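Local coordinates for protein ENT (Trypanosoma brucei brucei, PDB 5ZX1) that is of unconfirmed function but carries an ENT domain, the part described here, and is probably a transcription-related or chromatin-associated factor, at residues Cys43-Leu48 with Asp70-Leu75; Leu52-Gly57 with Thr96-Ser101. One frame throughout, in Å; residues are numbered along the deposited sequence.

Interaction 1 (Cys43-Leu48 with Asp70-Leu75)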
loop_
_atom_site.group_PDB
_atom_site.type_symbol
_atom_site.label_atom_id
_atom_site.label_comp_id
_atom_site.label_asym_id
_atom_site.label_seq_id
_atom_site.Cartn_x
_atom_site.Cartn_y
_atom_site.Cartn_z
ATOM N N CYS A 43 3.463 4.956 6.598
ATOM C CA CYS A 43 3.443 3.516 6.756
ATOM C C CYS A 43 2.126 2.995 6.232
ATOM O O CYS A 43 2.089 1.974 5.543
ATOM C CB CYS A 43 3.644 3.102 8.206
ATOM S SG CYS A 43 5.376 2.931 8.598
ATOM N N SER A 44 1.044 3.705 6.543
ATOM C CA SER A 44 -0.273 3.228 6.154
ATOM C C SER A 44 -0.397 3.221 4.629
ATOM O O SER A 44 -0.983 2.296 4.061
ATOM C CB SER A 44 -1.378 4.064 6.792
ATOM O OG SER A 44 -1.872 5.057 5.921
ATOM N N TYR A 45 0.187 4.208 3.957
ATOM C CA TYR A 45 0.172 4.180 2.495
ATOM C C TYR A 45 1.002 3.000 1.962
ATOM O O TYR A 45 0.591 2.312 1.017
ATOM C CB TYR A 45 0.678 5.499 1.900
ATOM C CG TYR A 45 0.306 5.645 0.432
ATOM C CD1 TYR A 45 -0.990 5.982 0.060
ATOM C CD2 TYR A 45 1.243 5.435 -0.573
ATOM C CE1 TYR A 45 -1.348 6.102 -1.251
ATOM C CE2 TYR A 45 0.897 5.560 -1.917
ATOM C CZ TYR A 45 -0.409 5.895 -2.243
ATOM O OH TYR A 45 -0.796 6.023 -3.556
ATOM N N ARG A 46 2.163 2.764 2.563
ATOM C CA ARG A 46 3.053 1.698 2.112
ATOM C C ARG A 46 2.347 0.349 2.152
ATOM O O ARG A 46 2.281 -0.383 1.157
ATOM C CB ARG A 46 4.317 1.649 2.981
ATOM C CG ARG A 46 5.290 0.546 2.586
ATOM C CD ARG A 46 6.381 0.377 3.617
ATOM N NE ARG A 46 7.166 -0.833 3.366
ATOM C CZ ARG A 46 7.095 -1.954 4.086
ATOM N NH1 ARG A 46 7.854 -2.995 3.757
ATOM N NH2 ARG A 46 6.277 -2.042 5.133
ATOM N N SER A 47 1.792 0.031 3.311
ATOM C CA SER A 47 1.127 -1.233 3.482
ATOM C C SER A 47 -0.069 -1.322 2.533
ATOM O O SER A 47 -0.477 -2.418 2.133
ATOM C CB SER A 47 0.688 -1.405 4.930
ATOM O OG SER A 47 -0.455 -0.615 5.163
ATOM N N LEU A 48 -0.616 -0.170 2.155
ATOM C CA LEU A 48 -1.724 -0.122 1.207
ATOM C C LEU A 48 -1.288 -0.537 -0.190
ATOM O O LEU A 48 -1.985 -1.285 -0.870
ATOM C CB LEU A 48 -2.316 1.284 1.153
ATOM C CG LEU A 48 -3.750 1.497 1.620
ATOM C CD1 LEU A 48 -4.216 2.829 1.078
ATOM C CD2 LEU A 48 -4.646 0.381 1.136
ATOM N N ASP A 70 -7.453 8.346 -3.286
ATOM C CA ASP A 70 -8.134 9.026 -2.192
ATOM C C ASP A 70 -7.230 9.171 -0.967
ATOM O O ASP A 70 -7.225 10.212 -0.321
ATOM C CB ASP A 70 -9.421 8.283 -1.815
ATOM C CG ASP A 70 -10.526 8.483 -2.847
ATOM O OD1 ASP A 70 -10.349 9.347 -3.737
ATOM O OD2 ASP A 70 -11.565 7.781 -2.780
ATOM N N MET A 71 -6.467 8.128 -0.650
ATOM C CA MET A 71 -5.545 8.172 0.483
ATOM C C MET A 71 -4.377 9.153 0.238
ATOM O O MET A 71 -3.849 9.751 1.172
ATOM C CB MET A 71 -5.004 6.772 0.778
ATOM C CG MET A 71 -6.037 5.822 1.321
ATOM S SD MET A 71 -6.722 6.414 2.878
ATOM C CE MET A 71 -5.266 6.416 3.919
ATOM N N ARG A 72 -3.974 9.315 -1.014
ATOM C CA ARG A 72 -2.929 10.284 -1.339
ATOM C C ARG A 72 -3.380 11.657 -0.897
ATOM O O ARG A 72 -2.619 12.426 -0.319
ATOM C CB ARG A 72 -2.623 10.295 -2.835
ATOM C CG ARG A 72 -1.728 9.174 -3.261
ATOM C CD ARG A 72 -1.019 9.489 -4.582
ATOM N NE ARG A 72 -1.912 9.449 -5.731
ATOM C CZ ARG A 72 -2.561 8.364 -6.159
ATOM N NH1 ARG A 72 -3.356 8.452 -7.225
ATOM N NH2 ARG A 72 -2.428 7.190 -5.534
ATOM N N GLU A 73 -4.641 11.956 -1.159
ATOM C CA GLU A 73 -5.190 13.249 -0.794
ATOM C C GLU A 73 -5.476 13.322 0.721
ATOM O O GLU A 73 -5.197 14.340 1.363
ATOM C CB GLU A 73 -6.436 13.515 -1.648
ATOM C CG GLU A 73 -7.565 14.286 -1.000
ATOM C CD GLU A 73 -8.875 14.065 -1.741
ATOM O OE1 GLU A 73 -8.825 13.754 -2.962
ATOM O OE2 GLU A 73 -9.954 14.194 -1.109
ATOM N N GLU A 74 -5.996 12.239 1.292
ATOM C CA GLU A 74 -6.263 12.189 2.732
ATOM C C GLU A 74 -4.976 12.452 3.515
ATOM O O GLU A 74 -4.973 13.223 4.462
ATOM C CB GLU A 74 -6.848 10.830 3.146
ATOM C CG GLU A 74 -8.270 10.558 2.665
ATOM C CD GLU A 74 -9.343 11.296 3.474
ATOM O OE1 GLU A 74 -9.188 11.447 4.710
ATOM O OE2 GLU A 74 -10.346 11.737 2.864
ATOM N N LEU A 75 -3.885 11.823 3.083
ATOM C CA LEU A 75 -2.609 11.845 3.799
ATOM C C LEU A 75 -1.656 12.914 3.278
ATOM O O LEU A 75 -0.512 13.000 3.734
ATOM C CB LEU A 75 -1.933 10.473 3.710
ATOM C CG LEU A 75 -2.823 9.334 4.209
ATOM C CD1 LEU A 75 -2.122 7.979 4.227
ATOM C CD2 LEU A 75 -3.348 9.700 5.586
#

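Interaction 2 (Leu52-Gly57 with Thr96-Ser101)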
loop_
_atom_site.group_PDB
_atom_site.type_symbol
_atom_site.label_atom_id
_atom_site.label_comp_id
_atom_site.label_asym_id
_atom_site.label_seq_id
_atom_site.Cartn_x
_atom_site.Cartn_y
_atom_site.Cartn_z
ATOM N N LEU A 52 -2.541 -4.141 -1.924
ATOM C CA LEU A 52 -3.345 -4.064 -3.140
ATOM C C LEU A 52 -2.618 -4.748 -4.304
ATOM O O LEU A 52 -3.253 -5.267 -5.233
ATOM C CB LEU A 52 -3.679 -2.612 -3.490
ATOM C CG LEU A 52 -4.696 -1.984 -2.538
ATOM C CD1 LEU A 52 -5.275 -0.676 -3.081
ATOM C CD2 LEU A 52 -5.797 -2.981 -2.199
ATOM N N CYS A 53 -1.290 -4.775 -4.243
ATOM C CA CYS A 53 -0.516 -5.484 -5.255
ATOM C C CYS A 53 -0.516 -7.000 -5.023
ATOM O O CYS A 53 -0.379 -7.776 -5.965
ATOM C CB CYS A 53 0.914 -4.962 -5.285
ATOM S SG CYS A 53 1.035 -3.298 -5.878
ATOM N N MET A 54 -0.658 -7.430 -3.776
ATOM C CA MET A 54 -0.752 -8.856 -3.509
ATOM C C MET A 54 -2.002 -9.439 -4.144
ATOM O O MET A 54 -2.010 -10.593 -4.578
ATOM C CB MET A 54 -0.764 -9.131 -2.017
ATOM C CG MET A 54 0.570 -8.962 -1.345
ATOM S SD MET A 54 0.325 -9.256 0.420
ATOM C CE MET A 54 1.959 -8.875 1.067
ATOM N N HIS A 55 -3.057 -8.639 -4.201
ATOM C CA HIS A 55 -4.337 -9.102 -4.725
ATOM C C HIS A 55 -4.449 -8.995 -6.233
ATOM O O HIS A 55 -5.148 -9.786 -6.856
ATOM C CB HIS A 55 -5.482 -8.318 -4.096
ATOM C CG HIS A 55 -5.948 -8.873 -2.792
ATOM N ND1 HIS A 55 -5.475 -8.423 -1.577
ATOM C CD2 HIS A 55 -6.862 -9.837 -2.502
ATOM C CE1 HIS A 55 -6.074 -9.080 -0.596
ATOM N NE2 HIS A 55 -6.923 -9.942 -1.135
ATOM N N SER A 56 -3.756 -8.022 -6.812
ATOM C CA SER A 56 -3.983 -7.638 -8.195
ATOM C C SER A 56 -2.822 -8.032 -9.075
ATOM O O SER A 56 -2.833 -7.800 -10.293
ATOM C CB SER A 56 -4.183 -6.129 -8.292
ATOM O OG SER A 56 -2.907 -5.501 -8.445
ATOM N N GLY A 57 -1.802 -8.595 -8.446
ATOM C CA GLY A 57 -0.564 -8.896 -9.131
ATOM C C GLY A 57 -0.023 -7.639 -9.773
ATOM O O GLY A 57 0.545 -7.690 -10.865
ATOM N N THR A 96 5.207 -9.983 -4.629
ATOM C CA THR A 96 5.111 -10.753 -5.867
ATOM C C THR A 96 4.914 -12.268 -5.611
ATOM O O THR A 96 4.166 -12.921 -6.340
ATOM C CB THR A 96 6.357 -10.532 -6.769
ATOM O OG1 THR A 96 7.538 -10.907 -6.060
ATOM C CG2 THR A 96 6.483 -9.076 -7.151
ATOM N N SER A 97 5.555 -12.833 -4.586
ATOM C CA SER A 97 5.342 -14.257 -4.276
ATOM C C SER A 97 3.896 -14.561 -3.886
ATOM O O SER A 97 3.341 -15.593 -4.271
ATOM C CB SER A 97 6.260 -14.714 -3.156
ATOM O OG SER A 97 7.553 -14.201 -3.356
ATOM N N VAL A 98 3.293 -13.665 -3.113
ATOM C CA VAL A 98 1.897 -13.833 -2.715
ATOM C C VAL A 98 0.969 -13.715 -3.921
ATOM O O VAL A 98 -0.021 -14.444 -4.033
ATOM C CB VAL A 98 1.506 -12.818 -1.640
ATOM C CG1 VAL A 98 0.023 -12.970 -1.265
ATOM C CG2 VAL A 98 2.404 -12.978 -0.426
ATOM N N ALA A 99 1.272 -12.798 -4.830
ATOM C CA ALA A 99 0.458 -12.690 -6.033
ATOM C C ALA A 99 0.669 -13.933 -6.899
ATOM O O ALA A 99 -0.269 -14.467 -7.503
ATOM C CB ALA A 99 0.789 -11.422 -6.799
ATOM N N ALA A 100 1.906 -14.413 -6.928
ATOM C CA ALA A 100 2.245 -15.590 -7.720
ATOM C C ALA A 100 1.596 -16.857 -7.154
ATOM O O ALA A 100 1.027 -17.653 -7.898
ATOM C CB ALA A 100 3.745 -15.756 -7.795
ATOM N N SER A 101 1.678 -17.042 -5.841
ATOM C CA SER A 101 1.138 -18.254 -5.222
ATOM C C SER A 101 -0.372 -18.432 -5.453
ATOM O O SER A 101 -0.874 -19.561 -5.505
ATOM C CB SER A 101 1.419 -18.247 -3.721
ATOM O OG SER A 101 0.530 -17.371 -3.048
#

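Interaction 1 (Cys43-Leu48 with Asp70-Leu75)
Tyr45 crosses the start of the Arg72 side chain at a slant and meets Met71 CB at its ring edge. Its CG lies anti to the backbone N (chi1 -164°), which carries the ring across to the other helix. Met71 CB is 4.2 Å from Tyr45 CD1. CG of Arg72 lies 3.7 Å from Tyr45 CZ. The Arg72 chain then bends at chi3 (-72°), and its NH2 donates a hydrogen bond of 2.8 Å to Tyr45 OH. The hydroxyl lies nearly in the guanidinium plane, while ring and guanidinium stand almost perpendicular, 87° apart. Leu48 crosses Met71 at about a right angle, with its CD1 3.5 Å from Met71 CG. At the other end, Leu75 CD1 reaches Ser44 OG at 3.4 Å. That hydroxyl is also hydrogen-bonded to the carbonyl of Glu41, one turn back. Apolar contacts of Met71 and Leu48 lie beside a single hydrogen bond across the two segments. The short axes of 43-48 and 70-74 run antiparallel and come no closer than 10.8 Å. Helix 79-91 packs against the same site, where Ala82 touches both Tyr45 and Arg72.

Interaction 2 (Leu52-Gly57 with Thr96-Ser101)
Val98 is the first residue of 96-101 to touch the other helix, and it meets the side chain of Met54. Its CB lies 4.0 Å from Met54 CG. Its CG1, anti to the backbone N (chi1 178°), comes within 4.0 Å of Met54 CB. Met54 CB, CG and SD all lie near Val98 CG1, and the two side chains cross at a slant. Ala99 comes next and sits where the backbones are closest, with its CA 4.7 Å from Met54 CA. Its small side chain suits this close approach. Ala99 CA makes a CA-H...O contact of 3.6 Å with Met54 O, and Ala99 CB rests 3.7 Å from Gly57 CA. Gly57 has positive phi (56°) and is where the chain leaves the helix. Ser101 OG closes the segment with a hydrogen bond of 3.1 Å to Val98 O, and also bonds to the backbone N of Val103. The short axes of 52-56 and 96-101 cross at -27° and approach to 7.6 Å. Helix 93-101 thus packs close beside the C-terminal end of helix 30-56. Leu104, in the following loop, touches both Met54 and Val98, while helix 79-91 meets Cys53 through Leu86 and Arg90.

Overall arrangement
Both interactions use the long helix 30-56, and their centres are 19 Å apart. Interaction 1 takes its middle, and interaction 2 takes its C-terminal end. Along the chain the segments alternate: 43-48, 52-57, 70-75, then 96-101. Helix 62-74 follows the long helix and packs back antiparallel to it. Helix 79-91 touches the long helix near both sites. Helix 93-101 then comes alongside its end, running in roughly the same direction. The modelled ENT domain is an all-helical chain with no strands. Interactions 1 and 2 pack helices 62-74 and 93-101 against one long helix, at its middle and its end, consistent with a domain assembled along 30-56.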